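Local coordinates for hypothetical protein (PDB 4QRK) that is of unknown function but is a putative cell adhesion protein built as a right-handed beta-helix with a LiaF-like C-terminal region, at residues I185-G188 and Y192-S195. Residues are numbered along the deposited sequence; the frame is centred on the assembly and turned at random.
Sequences IVEG and YKNS
Ile185 O is gripped from strand 191-193 by two donors: Lys193 N gives it a hydrogen bond of 3.0 Å, and Tyr192 CA adds a CA-H...O contact at 3.3 Å. The two strands form a beta hairpin at the edge of the right-handed beta-helix, where strand 191-193 pairs antiparallel with strand 167-174 and 185-187 is the outermost strand. Ile185 and Lys193 make the hydrogen-bonded pair; its second bond, Ile185 N to Lys193 O, is 2.7 Å long and 145° at the hydrogen. Val186 and Tyr192 follow as the non-hydrogen-bonded pair, their side chains side by side on one face of the sheet. Val186 CG2, anti to its own carbonyl carbon, meets Tyr192 CE2 at an oblique angle to the ring, and Tyr192 also rests on Ala172 of strand 167-174 and Ile217 of strand 215-219. On the face that carries Ile185 and Lys193, the end of Lys193 forms a salt bridge with Glu187. With a bend at chi3 (-73°) the lysine chain reaches toward strand 185-187, its NZ ending at Glu187 OE1; the modelled separation is too short to be taken literally. Past the paired residues Asn194 OD1 accepts a hydrogen bond from Val168 N and ND2 gives one to Ile166 O. Ile185 CD1 lies 3.9 Å from Asn194 O.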
ATOM      1  N   ILE A 185      14.076  18.596   3.918  1.00 32.46           N
ATOM      2  CA  ILE A 185      14.239  19.929   3.353  1.00 34.55           C
ATOM      3  C   ILE A 185      12.895  20.414   2.871  1.00 40.85           C
ATOM      4  O   ILE A 185      12.167  19.670   2.238  1.00 35.96           O
ATOM      5  CB  ILE A 185      15.251  19.880   2.177  1.00 40.79           C
ATOM      6  CG1 ILE A 185      16.632  19.484   2.702  1.00 38.11           C
ATOM      7  CG2 ILE A 185      15.332  21.208   1.448  1.00 42.69           C
ATOM      8  CD1 ILE A 185      17.505  18.842   1.664  1.00 39.08           C
ATOM      9  N   VAL A 186      12.550  21.660   3.182  1.00 38.93           N
ATOM     10  CA  VAL A 186      11.267  22.224   2.775  1.00 41.06           C
ATOM     11  C   VAL A 186      11.489  23.048   1.532  1.00 45.34           C
ATOM     12  O   VAL A 186      12.326  23.909   1.504  1.00 41.44           O
ATOM     13  CB  VAL A 186      10.674  23.075   3.896  1.00 49.88           C
ATOM     14  CG1 VAL A 186       9.352  23.652   3.494  1.00 49.17           C
ATOM     15  CG2 VAL A 186      10.505  22.208   5.141  1.00 47.12           C
ATOM     16  N   GLU A 187      10.763  22.737   0.483  1.00 42.21           N
ATOM     17  CA  GLU A 187      10.882  23.466  -0.762  1.00 51.35           C
ATOM     18  C   GLU A 187       9.534  24.091  -1.022  1.00 58.47           C
ATOM     19  O   GLU A 187       8.529  23.393  -1.227  1.00 61.79           O
ATOM     20  CB  GLU A 187      11.260  22.517  -1.905  1.00 45.55           C
ATOM     21  CG  GLU A 187      11.409  23.189  -3.254  1.00 47.85           C
ATOM     22  CD  GLU A 187      11.412  22.207  -4.417  1.00 48.20           C
ATOM     23  OE1 GLU A 187      12.271  21.295  -4.421  1.00 42.80           O
ATOM     24  OE2 GLU A 187      10.546  22.352  -5.326  1.00 52.23           O
ATOM     25  N   GLY A 188       9.511  25.409  -1.009  1.00 57.79           N
ATOM     26  CA  GLY A 188       8.313  26.145  -1.352  1.00 63.48           C
ATOM     27  C   GLY A 188       7.014  25.540  -0.856  1.00 67.52           C
ATOM     28  O   GLY A 188       6.804  25.339   0.347  1.00 57.11           O
ATOM     29  N   TYR A 192       8.690  18.440  -0.084  1.00 26.67           N
ATOM     30  CA  TYR A 192       9.674  17.994   0.897  1.00 31.71           C
ATOM     31  C   TYR A 192      10.660  17.043   0.251  1.00 39.04           C
ATOM     32  O   TYR A 192      10.259  16.182  -0.535  1.00 36.42           O
ATOM     33  CB  TYR A 192       8.980  17.264   2.037  1.00 30.20           C
ATOM     34  CG  TYR A 192       7.959  18.118   2.702  1.00 33.66           C
ATOM     35  CD1 TYR A 192       6.700  18.250   2.158  1.00 27.78           C
ATOM     36  CD2 TYR A 192       8.265  18.812   3.853  1.00 36.05           C
ATOM     37  CE1 TYR A 192       5.744  19.042   2.747  1.00 30.21           C
ATOM     38  CE2 TYR A 192       7.337  19.620   4.454  1.00 31.80           C
ATOM     39  CZ  TYR A 192       6.069  19.747   3.889  1.00 39.74           C
ATOM     40  OH  TYR A 192       5.113  20.542   4.478  1.00 40.78           O
ATOM     41  N   LYS A 193      11.936  17.173   0.593  1.00 31.24           N
ATOM     42  CA  LYS A 193      12.954  16.303   0.012  1.00 27.73           C
ATOM     43  C   LYS A 193      13.971  15.914   1.052  1.00 26.98           C
ATOM     44  O   LYS A 193      14.127  16.605   2.049  1.00 30.66           O
ATOM     45  CB  LYS A 193      13.721  17.037  -1.094  1.00 41.29           C
ATOM     46  CG  LYS A 193      12.882  17.582  -2.209  1.00 53.60           C
ATOM     47  CD  LYS A 193      13.681  18.567  -3.065  1.00 67.12           C
ATOM     48  CE  LYS A 193      13.908  19.886  -2.328  1.00 81.16           C
ATOM     49  NZ  LYS A 193      14.375  21.005  -3.214  1.00 79.44           N
ATOM     50  N   ASN A 194      14.706  14.841   0.783  1.00 32.35           N
ATOM     51  CA  ASN A 194      15.894  14.543   1.552  1.00 33.89           C
ATOM     52  C   ASN A 194      17.144  15.006   0.827  1.00 34.02           C
ATOM     53  O   ASN A 194      17.098  15.511  -0.320  1.00 30.60           O
ATOM     54  CB  ASN A 194      15.977  13.061   1.919  1.00 32.35           C
ATOM     55  CG  ASN A 194      16.134  12.144   0.711  1.00 27.35           C
ATOM     56  OD1 ASN A 194      16.337  12.585  -0.433  1.00 33.99           O
ATOM     57  ND2 ASN A 194      16.077  10.845   0.973  1.00 32.09           N
ATOM     58  N   SER A 195      18.266  14.853   1.505  1.00 39.66           N
ATOM     59  CA  SER A 195      19.524  15.392   0.992  1.00 47.57           C
ATOM     60  C   SER A 195      19.972  14.621  -0.255  1.00 39.57           C
ATOM     61  O   SER A 195      20.646  15.187  -1.105  1.00 34.24           O
ATOM     62  CB  SER A 195      20.608  15.383   2.083  1.00 52.53           C
ATOM     63  OG  SER A 195      20.781  14.082   2.619  1.00 63.21           O
TER